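Local coordinates for conserved protein (PDB 2WNY), which is of unknown function but, as a DUF54 protein encoded in the archaeal exosome superoperon, probably binds RNA, at residues I8-Y13 with K119-A124; A37-E42 with T53-R58; E84-E89 with P109-D114. The protein carries 1 engineered substitution. All blocks are in the same frame, centred on the assembly; numbering follows the deposited sequence. Where two conformers were deposited one is given.

In the fold
All three contacts reach one six-stranded antiparallel sheet. Contact 1 pairs two neighbouring strands in its interior and, along the chain, closes a loop that holds the other two. Contact 2, with its centre about 17 Å from that of contact 1, is the hairpin at one border; the two are joined where Tyr13 N lies 2.9 Å from Gly57 O, a probable hydrogen bond, and where the Tyr13 hydroxyl packs on Pro39. Contact 3 lies toward the other border, centres about 14 Å from contact 1, which it meets where Phe87 packs on Val122. Contacts 2 and 3 do not touch, their nearest atoms being about 8 Å apart.

Contact 1 (I8-Y13 with K119-A124); sequences IHNISY and KIKVEA
The imidazole of His9 rests on Glu123, whose CB lies over one ring face, while ring atom NE2 of His9 comes within 3.4 Å of Glu123 CA. Ring and carboxylate planes stand 80° apart, and the carboxylate turns away to bond the backbone N of Met7. The amide of Asn10 is flanked by the aliphatic chain of Lys121, with ND2 of Asn10 3.5 Å from CD of Lys121. Asn10 and Lys121 lie on strands 8-17 and 115-122, which pair antiparallel inside the six-stranded sheet; His9 and Glu123 flank this pairing. Ser12 and Lys119 form a hydrogen-bonded pair, and at the other end, where the first strand turns a corner, His9 N reaches Lys121 O at 2.6 Å in an almost straight bond.

Ile8, Ile11, Ile120 and Val122 share one face of the sheet. There CG2 of Ile8 presses on CG2 of Ile120 at 3.5 Å, a close methyl-to-methyl contact, while Ile11 and Ile120 lie side by side. Helix 62-76 packs on Ile8 and Ile11, and helix 129-139 on Val122, so this face is part of the core.

On the face of Asn10 and Ser12 the side chains are tied through a water. Lys119 leaves the strand extended, then bends at chi3 (90°) and chi4 (61°), which swings NZ toward Asn10, above the water. The water accepts from Lys119 NZ at 2.7 Å and from Ser12 OG at 3.2 Å, and donates to Asn10 OD1 at 2.6 Å and Lys119 O at 2.8 Å.

Contact 2 (A37-E42 with T53-R58); sequences ATPERE and TVLRGR
Carboxylate atom OE1 of Glu42 is gripped by two nitrogens of Arg56: NE at 2.7 Å and, through a weak bond, NH2 at 3.1 Å. NE meets OE1 nearly along the C-O direction, and the oxygen lies at the edge of the guanidinium, tilted 16° from its plane. The two flat groups are almost perpendicular, 89° apart, and a single oxygen takes both bonds, unlike the coplanar, two-oxygen kind of bridge. The two residues reach each other diagonally along one face of a beta hairpin, with OE1 of Glu42 passing near CG1 of Val54: CG of Glu42 runs beside Val54, its chain extended beyond CG, and Arg56 bends at chi3 (-142°) to bring NE and NH2 to the acid.

Beneath this bridge the strands pair antiparallel, with Glu40 opposite Arg56 and Glu42 opposite Val54 as hydrogen-bonded pairs. Val54 N donates to Glu42 O at 2.6 Å, and Glu40 N to Arg56 O at 2.7 Å. CA-H groups of Leu55 and Arg41 fill in by facing carbonyl oxygens across the gap. A water donates to Glu40 OE2 at 3.1 Å and accepts from Arg58 N at 3.2 Å, extending the polar face toward the end of the pairing.

On the other face Pro39 lies alongside Leu55, pointing the same way, with CB of Pro39 3.6 Å from CB of Leu55. Arg41, modelled in two conformers, runs beside Leu55 too; in one of them CD2 of Leu55 lies over a face of its guanidinium, whose end pairs with Glu23. Helix 23-30 backs this side, Leu30 touching Pro39 and Val26 touching Leu55, while strand 8-17 hydrogen-bonds along the far edge of strand 51-59 and leaves strand 40-45 as the outermost strand of the sheet in this chain.

Contact 3 (E84-E89 with P109-D114); sequences EDRFDE and PVRHGD
The guanidinium groups of Arg86 and Arg111 lie flat on each other, centres 3.7 Å apart and planes inclined by only 19°. Each CZ sits over the middle of the other group, although the two side chains approach from different directions: Arg86 runs out straight from CG to NE from the loop before strand 92-98, whereas Arg111 bends at chi2 (-71°) to bring its end across. Arg111 is held in this pose from its edge. Its NH1 and NH2 both grip OD1 of Asp85, each at 2.9 Å, in an end-on salt bridge to a single oxygen that lies in the guanidinium plane. Both nitrogens come from the syn side, with the carboxylate turned 32° from the guanidinium.

The stacked partner is fixed at its own rim. Arg86 NE donates to Glu82 O, and Arg86 NH1 makes a weak bond of 3.3 Å to Val110 O, which lies at the guanidinium edge. Pro109 adds its CB, 3.7 Å from Arg86 NH2. Without the flat group of Arg86, as with an alanine here, the Arg111 guanidinium would probably be left to its two bonds to Asp85 and freer to tilt, and the two segments less firmly joined.

This surface contact thus ties the loop after helix 62-76 to the short border strand 109-110 and the loop that follows it. Two like charges stack face to face, yet the carbonyl oxygens of Glu82 and Val110 accept from one, and a carboxylate meets the edge of the other, which probably offsets part of their repulsion.

Contact 1 (I8-Y13 with K119-A124)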
loop_
_atom_site.group_PDB
_atom_site.type_symbol
_atom_site.label_atom_id
_atom_site.label_comp_id
_atom_site.label_asym_id
_atom_site.label_seq_id
_atom_site.Cartn_x
_atom_site.Cartn_y
_atom_site.Cartn_z
ATOM N N ILE A 8 -11.316 -6.008 1.115
ATOM C CA ILE A 8 -10.650 -4.959 1.879
ATOM C C ILE A 8 -11.627 -3.798 2.089
ATOM O O ILE A 8 -12.487 -3.513 1.241
ATOM C CB ILE A 8 -9.314 -4.471 1.214
ATOM C CG1 ILE A 8 -9.573 -3.859 -0.174
ATOM C CG2 ILE A 8 -8.320 -5.596 1.132
ATOM C CD1 ILE A 8 -8.358 -3.192 -0.803
ATOM N N HIS A 9 -11.526 -3.154 3.241
ATOM C CA HIS A 9 -12.455 -2.063 3.579
ATOM C C HIS A 9 -11.979 -0.744 3.002
ATOM O O HIS A 9 -12.750 0.056 2.448
ATOM C CB HIS A 9 -12.590 -1.976 5.095
ATOM C CG HIS A 9 -13.331 -3.130 5.686
ATOM N ND1 HIS A 9 -14.630 -3.431 5.336
ATOM C CD2 HIS A 9 -12.967 -4.049 6.609
ATOM C CE1 HIS A 9 -15.032 -4.493 6.012
ATOM N NE2 HIS A 9 -14.045 -4.882 6.800
ATOM N N ASN A 10 -10.679 -0.524 3.136
ATOM C CA ASN A 10 -10.069 0.721 2.698
ATOM C C ASN A 10 -8.555 0.519 2.622
ATOM O O ASN A 10 -8.029 -0.492 3.126
ATOM C CB ASN A 10 -10.456 1.859 3.653
ATOM C CG ASN A 10 -9.872 1.683 5.053
ATOM O OD1 ASN A 10 -8.659 1.672 5.223
ATOM N ND2 ASN A 10 -10.736 1.554 6.054
ATOM N N ILE A 11 -7.862 1.460 1.989
ATOM C CA ILE A 11 -6.394 1.458 1.979
ATOM C C ILE A 11 -5.933 2.854 2.367
ATOM O O ILE A 11 -6.382 3.849 1.758
ATOM C CB ILE A 11 -5.816 1.173 0.574
ATOM C CG1 ILE A 11 -6.383 -0.126 0.005
ATOM C CG2 ILE A 11 -4.277 1.100 0.640
ATOM C CD1 ILE A 11 -5.777 -0.539 -1.322
ATOM N N SER A 12 -5.085 2.930 3.389
ATOM C CA SER A 12 -4.386 4.166 3.713
ATOM C C SER A 12 -3.031 4.065 3.009
ATOM O O SER A 12 -2.439 2.976 2.957
ATOM C CB SER A 12 -4.171 4.314 5.216
ATOM O OG SER A 12 -5.385 4.552 5.893
ATOM N N TYR A 13 -2.550 5.177 2.461
ATOM C CA TYR A 13 -1.232 5.173 1.822
ATOM C C TYR A 13 -0.448 6.403 2.213
ATOM O O TYR A 13 -1.021 7.471 2.538
ATOM C CB TYR A 13 -1.329 5.009 0.294
ATOM C CG TYR A 13 -2.012 6.164 -0.394
ATOM C CD1 TYR A 13 -1.302 7.330 -0.716
ATOM C CD2 TYR A 13 -3.360 6.103 -0.714
ATOM C CE1 TYR A 13 -1.925 8.402 -1.327
ATOM C CE2 TYR A 13 -3.984 7.161 -1.319
ATOM C CZ TYR A 13 -3.259 8.306 -1.637
ATOM O OH TYR A 13 -3.885 9.353 -2.245
ATOM N N LYS A 119 -1.353 0.781 4.268
ATOM C CA LYS A 119 -2.017 0.150 5.403
ATOM C C LYS A 119 -3.358 -0.330 4.862
ATOM O O LYS A 119 -4.276 0.468 4.621
ATOM C CB LYS A 119 -2.191 1.130 6.562
ATOM C CG LYS A 119 -2.908 0.535 7.776
ATOM C CD LYS A 119 -3.001 1.519 8.938
ATOM C CE LYS A 119 -4.268 2.380 8.882
ATOM N NZ LYS A 119 -5.528 1.572 8.947
ATOM N N ILE A 120 -3.452 -1.627 4.632
ATOM C CA ILE A 120 -4.634 -2.208 4.007
ATOM C C ILE A 120 -5.581 -2.828 5.061
ATOM O O ILE A 120 -5.246 -3.841 5.697
ATOM C CB ILE A 120 -4.248 -3.278 2.956
ATOM C CG1 ILE A 120 -3.295 -2.711 1.898
ATOM C CG2 ILE A 120 -5.534 -3.839 2.260
ATOM C CD1 ILE A 120 -2.569 -3.802 1.053
ATOM N N LYS A 121 -6.761 -2.223 5.234
ATOM C CA LYS A 121 -7.772 -2.765 6.153
ATOM C C LYS A 121 -8.505 -3.956 5.516
ATOM O O LYS A 121 -9.430 -3.797 4.715
ATOM C CB LYS A 121 -8.759 -1.689 6.636
ATOM C CG LYS A 121 -9.624 -2.143 7.848
ATOM C CD LYS A 121 -10.483 -1.006 8.359
ATOM C CE LYS A 121 -11.449 -1.483 9.432
ATOM N NZ LYS A 121 -12.342 -0.373 9.841
ATOM N N VAL A 122 -8.081 -5.150 5.907
ATOM C CA VAL A 122 -8.604 -6.381 5.365
ATOM C C VAL A 122 -9.966 -6.687 5.978
ATOM O O VAL A 122 -10.149 -6.580 7.195
ATOM C CB VAL A 122 -7.612 -7.546 5.593
ATOM C CG1 VAL A 122 -8.198 -8.898 5.138
ATOM C CG2 VAL A 122 -6.282 -7.242 4.884
ATOM N N GLU A 123 -10.925 -7.027 5.120
ATOM C CA GLU A 123 -12.223 -7.523 5.582
ATOM C C GLU A 123 -11.982 -8.754 6.433
ATOM O O GLU A 123 -11.452 -9.769 5.946
ATOM C CB GLU A 123 -13.133 -7.863 4.403
ATOM C CG GLU A 123 -14.558 -8.215 4.795
ATOM C CD GLU A 123 -15.384 -8.681 3.600
ATOM O OE1 GLU A 123 -14.817 -9.245 2.634
ATOM O OE2 GLU A 123 -16.613 -8.483 3.629
ATOM N N ALA A 124 -12.335 -8.651 7.713
ATOM C CA ALA A 124 -12.070 -9.713 8.670
ATOM C C ALA A 124 -12.980 -9.587 9.886
ATOM O O ALA A 124 -13.053 -8.542 10.531
ATOM C CB ALA A 124 -10.602 -9.695 9.085
HETATM O O HOH W 1 -6.287 1.479 6.351
#

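Contact 2 (A37-E42 with T53-R58)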
loop_
_atom_site.group_PDB
_atom_site.type_symbol
_atom_site.label_atom_id
_atom_site.label_comp_id
_atom_site.label_asym_id
_atom_site.label_seq_id
_atom_site.Cartn_x
_atom_site.Cartn_y
_atom_site.Cartn_z
ATOM N N ALA A 37 -5.128 7.791 -7.488
ATOM C CA ALA A 37 -4.959 8.300 -6.134
ATOM C C ALA A 37 -4.681 9.800 -6.199
ATOM O O ALA A 37 -3.926 10.270 -7.051
ATOM C CB ALA A 37 -3.831 7.554 -5.386
ATOM N N THR A 38 -5.330 10.554 -5.328
ATOM C CA THR A 38 -5.085 11.988 -5.267
ATOM C C THR A 38 -4.737 12.300 -3.823
ATOM O O THR A 38 -5.624 12.496 -2.996
ATOM C CB THR A 38 -6.296 12.814 -5.745
ATOM O OG1 THR A 38 -7.446 12.478 -4.960
ATOM C CG2 THR A 38 -6.588 12.533 -7.219
ATOM N N PRO A 39 -3.435 12.282 -3.508
ATOM C CA PRO A 39 -2.999 12.418 -2.130
ATOM C C PRO A 39 -3.121 13.834 -1.604
ATOM O O PRO A 39 -3.084 14.812 -2.381
ATOM C CB PRO A 39 -1.517 12.004 -2.183
ATOM C CG PRO A 39 -1.116 12.193 -3.606
ATOM C CD PRO A 39 -2.321 11.992 -4.437
ATOM N N GLU A 40 -3.316 13.935 -0.298
ATOM C CA GLU A 40 -3.185 15.209 0.397
ATOM C C GLU A 40 -1.694 15.420 0.591
ATOM O O GLU A 40 -0.934 14.449 0.661
ATOM C CB GLU A 40 -3.905 15.187 1.751
ATOM C CG GLU A 40 -5.186 15.992 1.752
ATOM C CD GLU A 40 -6.308 15.293 2.479
ATOM O OE1 GLU A 40 -6.729 15.803 3.542
ATOM O OE2 GLU A 40 -6.758 14.229 1.990
ATOM N N ARG A 41 -1.294 16.684 0.666
ATOM C CA ARG A 41 0.100 17.046 0.832
ATOM C C ARG A 41 0.312 17.559 2.240
ATOM O O ARG A 41 -0.537 18.269 2.782
ATOM C CB ARG A 41 0.479 18.161 -0.141
ATOM C CG ARG A 41 0.020 17.927 -1.552
ATOM C CD ARG A 41 0.592 18.960 -2.507
ATOM N NE ARG A 41 0.900 18.301 -3.766
ATOM C CZ ARG A 41 0.002 17.633 -4.484
ATOM N NH1 ARG A 41 -1.255 17.558 -4.069
ATOM N NH2 ARG A 41 0.357 17.047 -5.614
ATOM N N GLU A 42 1.446 17.216 2.836
ATOM C CA GLU A 42 1.809 17.854 4.095
ATOM C C GLU A 42 3.316 17.899 4.210
ATOM O O GLU A 42 3.999 16.944 3.829
ATOM C CB GLU A 42 1.118 17.174 5.297
ATOM C CG GLU A 42 2.002 16.277 6.158
ATOM C CD GLU A 42 1.217 15.503 7.203
ATOM O OE1 GLU A 42 1.323 14.253 7.225
ATOM O OE2 GLU A 42 0.495 16.140 7.999
ATOM N N THR A 53 7.755 16.450 1.436
ATOM C CA THR A 53 6.321 16.499 1.365
ATOM C C THR A 53 5.880 15.071 1.591
ATOM O O THR A 53 6.388 14.155 0.955
ATOM C CB THR A 53 5.817 16.965 -0.007
ATOM O OG1 THR A 53 6.265 18.295 -0.228
ATOM C CG2 THR A 53 4.290 16.982 -0.026
ATOM N N VAL A 54 4.952 14.884 2.519
ATOM C CA VAL A 54 4.298 13.578 2.652
ATOM C C VAL A 54 3.041 13.606 1.800
ATOM O O VAL A 54 2.242 14.540 1.905
ATOM C CB VAL A 54 3.934 13.270 4.135
ATOM C CG1 VAL A 54 2.968 12.097 4.229
ATOM C CG2 VAL A 54 5.187 12.969 4.909
ATOM N N LEU A 55 2.892 12.597 0.948
ATOM C CA LEU A 55 1.661 12.397 0.188
ATOM C C LEU A 55 0.885 11.283 0.856
ATOM O O LEU A 55 1.356 10.149 0.902
ATOM C CB LEU A 55 1.987 12.009 -1.266
ATOM C CG LEU A 55 2.855 13.049 -1.993
ATOM C CD1 LEU A 55 3.415 12.444 -3.310
ATOM C CD2 LEU A 55 2.080 14.350 -2.270
ATOM N N ARG A 56 -0.281 11.619 1.386
ATOM C CA ARG A 56 -1.120 10.693 2.135
ATOM C C ARG A 56 -2.545 10.626 1.579
ATOM O O ARG A 56 -3.060 11.591 1.019
ATOM C CB ARG A 56 -1.242 11.177 3.576
ATOM C CG ARG A 56 -0.172 10.760 4.514
ATOM C CD ARG A 56 -0.560 11.220 5.933
ATOM N NE ARG A 56 0.592 11.697 6.701
ATOM C CZ ARG A 56 1.276 10.979 7.591
ATOM N NH1 ARG A 56 0.936 9.720 7.852
ATOM N NH2 ARG A 56 2.309 11.526 8.218
ATOM N N GLY A 57 -3.202 9.493 1.786
ATOM C CA GLY A 57 -4.607 9.368 1.437
ATOM C C GLY A 57 -5.197 8.179 2.153
ATOM O O GLY A 57 -4.472 7.295 2.646
ATOM N N ARG A 58 -6.515 8.205 2.261
ATOM C CA ARG A 58 -7.299 7.050 2.667
ATOM C C ARG A 58 -8.332 6.873 1.572
ATOM O O ARG A 58 -9.144 7.778 1.272
ATOM C CB ARG A 58 -7.925 7.243 4.047
ATOM C CG ARG A 58 -8.443 5.942 4.668
ATOM C CD ARG A 58 -9.222 6.250 5.928
ATOM N NE ARG A 58 -10.330 5.321 6.175
ATOM C CZ ARG A 58 -11.397 5.158 5.385
ATOM N NH1 ARG A 58 -11.519 5.831 4.241
ATOM N NH2 ARG A 58 -12.346 4.296 5.733
HETATM O O HOH W 2 -7.400 11.235 2.036
#

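Contact 3 (E84-E89 with P109-D114)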
loop_
_atom_site.group_PDB
_atom_site.type_symbol
_atom_site.label_atom_id
_atom_site.label_comp_id
_atom_site.label_asym_id
_atom_site.label_seq_id
_atom_site.Cartn_x
_atom_site.Cartn_y
_atom_site.Cartn_z
ATOM N N GLU A 84 2.626 -12.921 5.292
ATOM C CA GLU A 84 2.067 -13.482 6.524
ATOM C C GLU A 84 2.454 -12.738 7.798
ATOM O O GLU A 84 1.661 -12.655 8.738
ATOM C CB GLU A 84 2.463 -14.959 6.652
ATOM C CG GLU A 84 1.744 -15.870 5.664
ATOM C CD GLU A 84 2.123 -17.341 5.796
ATOM O OE1 GLU A 84 3.335 -17.668 5.837
ATOM O OE2 GLU A 84 1.188 -18.172 5.839
ATOM N N ASP A 85 3.674 -12.209 7.828
ATOM C CA ASP A 85 4.192 -11.544 9.023
ATOM C C ASP A 85 3.950 -10.033 8.991
ATOM O O ASP A 85 4.269 -9.326 9.941
ATOM C CB ASP A 85 5.679 -11.862 9.206
ATOM C CG ASP A 85 6.453 -11.764 7.908
ATOM O OD1 ASP A 85 6.562 -10.644 7.363
ATOM O OD2 ASP A 85 6.949 -12.814 7.439
ATOM N N ARG A 86 3.368 -9.549 7.900
ATOM C CA ARG A 86 3.122 -8.118 7.740
ATOM C C ARG A 86 1.731 -7.685 8.227
ATOM O O ARG A 86 1.372 -6.515 8.109
ATOM C CB ARG A 86 3.321 -7.701 6.284
ATOM C CG ARG A 86 4.691 -8.014 5.704
ATOM C CD ARG A 86 4.731 -7.590 4.244
ATOM N NE ARG A 86 5.707 -8.349 3.472
ATOM C CZ ARG A 86 6.777 -7.833 2.872
ATOM N NH1 ARG A 86 7.028 -6.535 2.938
ATOM N NH2 ARG A 86 7.598 -8.628 2.199
ATOM N N PHE A 87 0.958 -8.618 8.778
ATOM C CA PHE A 87 -0.373 -8.319 9.330
ATOM C C PHE A 87 -0.246 -7.867 10.783
ATOM O O PHE A 87 0.575 -8.417 11.516
ATOM C CB PHE A 87 -1.256 -9.578 9.309
ATOM C CG PHE A 87 -1.711 -9.991 7.937
ATOM C CD1 PHE A 87 -2.985 -9.652 7.483
ATOM C CD2 PHE A 87 -0.875 -10.736 7.102
ATOM C CE1 PHE A 87 -3.421 -10.042 6.217
ATOM C CE2 PHE A 87 -1.295 -11.128 5.826
ATOM C CZ PHE A 87 -2.576 -10.780 5.380
ATOM N N ASP A 88 -1.071 -6.914 11.225
ATOM C CA ASP A 88 -1.096 -6.573 12.659
ATOM C C ASP A 88 -2.153 -7.379 13.435
ATOM O O ASP A 88 -2.811 -8.260 12.865
ATOM C CB ASP A 88 -1.220 -5.055 12.896
ATOM C CG ASP A 88 -2.600 -4.492 12.527
ATOM O OD1 ASP A 88 -3.532 -5.262 12.214
ATOM O OD2 ASP A 88 -2.748 -3.251 12.575
ATOM N N GLU A 89 -2.300 -7.082 14.728
ATOM C CA GLU A 89 -3.256 -7.794 15.591
ATOM C C GLU A 89 -4.719 -7.410 15.307
ATOM O O GLU A 89 -5.641 -8.064 15.799
ATOM C CB GLU A 89 -2.912 -7.604 17.083
ATOM C CG GLU A 89 -2.542 -6.153 17.480
ATOM C CD GLU A 89 -2.545 -5.893 18.993
ATOM O OE1 GLU A 89 -3.020 -6.756 19.764
ATOM O OE2 GLU A 89 -2.073 -4.809 19.409
ATOM N N PRO A 109 7.898 -5.665 -2.912
ATOM C CA PRO A 109 7.781 -5.514 -1.464
ATOM C C PRO A 109 9.153 -5.243 -0.852
ATOM O O PRO A 109 10.156 -5.839 -1.255
ATOM C CB PRO A 109 7.232 -6.872 -1.002
ATOM C CG PRO A 109 7.605 -7.841 -2.096
ATOM C CD PRO A 109 7.677 -7.052 -3.368
ATOM N N VAL A 110 9.200 -4.306 0.083
ATOM C CA VAL A 110 10.431 -4.019 0.809
ATOM C C VAL A 110 10.128 -3.943 2.298
ATOM O O VAL A 110 8.960 -3.850 2.700
ATOM C CB VAL A 110 11.108 -2.707 0.331
ATOM C CG1 VAL A 110 11.663 -2.851 -1.096
ATOM C CG2 VAL A 110 10.145 -1.533 0.435
ATOM N N ARG A 111 11.178 -3.970 3.111
ATOM C CA ARG A 111 11.020 -3.943 4.560
ATOM C C ARG A 111 11.342 -2.568 5.143
ATOM O O ARG A 111 10.706 -2.116 6.100
ATOM C CB ARG A 111 11.891 -5.025 5.210
ATOM C CG ARG A 111 11.493 -6.439 4.820
ATOM C CD ARG A 111 10.165 -6.838 5.443
ATOM N NE ARG A 111 9.791 -8.210 5.117
ATOM C CZ ARG A 111 8.862 -8.912 5.762
ATOM N NH1 ARG A 111 8.200 -8.382 6.785
ATOM N NH2 ARG A 111 8.591 -10.155 5.379
ATOM N N HIS A 112 12.346 -1.922 4.569
ATOM C CA HIS A 112 12.762 -0.604 5.003
ATOM C C HIS A 112 13.164 0.183 3.763
ATOM O O HIS A 112 13.250 -0.367 2.653
ATOM C CB HIS A 112 13.955 -0.676 5.978
ATOM C CG HIS A 112 13.685 -1.442 7.243
ATOM N ND1 HIS A 112 12.666 -1.119 8.115
ATOM C CD2 HIS A 112 14.327 -2.503 7.794
ATOM C CE1 HIS A 112 12.678 -1.958 9.138
ATOM N NE2 HIS A 112 13.679 -2.807 8.968
ATOM N N GLY A 113 13.413 1.472 3.961
ATOM C CA GLY A 113 13.859 2.333 2.881
ATOM C C GLY A 113 12.737 3.182 2.331
ATOM O O GLY A 113 11.631 3.234 2.892
ATOM N N ASP A 114 13.034 3.850 1.220
ATOM C CA ASP A 114 12.085 4.759 0.597
ATOM C C ASP A 114 11.004 3.964 -0.094
ATOM O O ASP A 114 11.212 3.342 -1.179
ATOM C CB ASP A 114 12.795 5.687 -0.381
ATOM C CG ASP A 114 12.038 6.980 -0.612
ATOM O OD1 ASP A 114 11.120 7.323 0.180
ATOM O OD2 ASP A 114 12.387 7.662 -1.593
#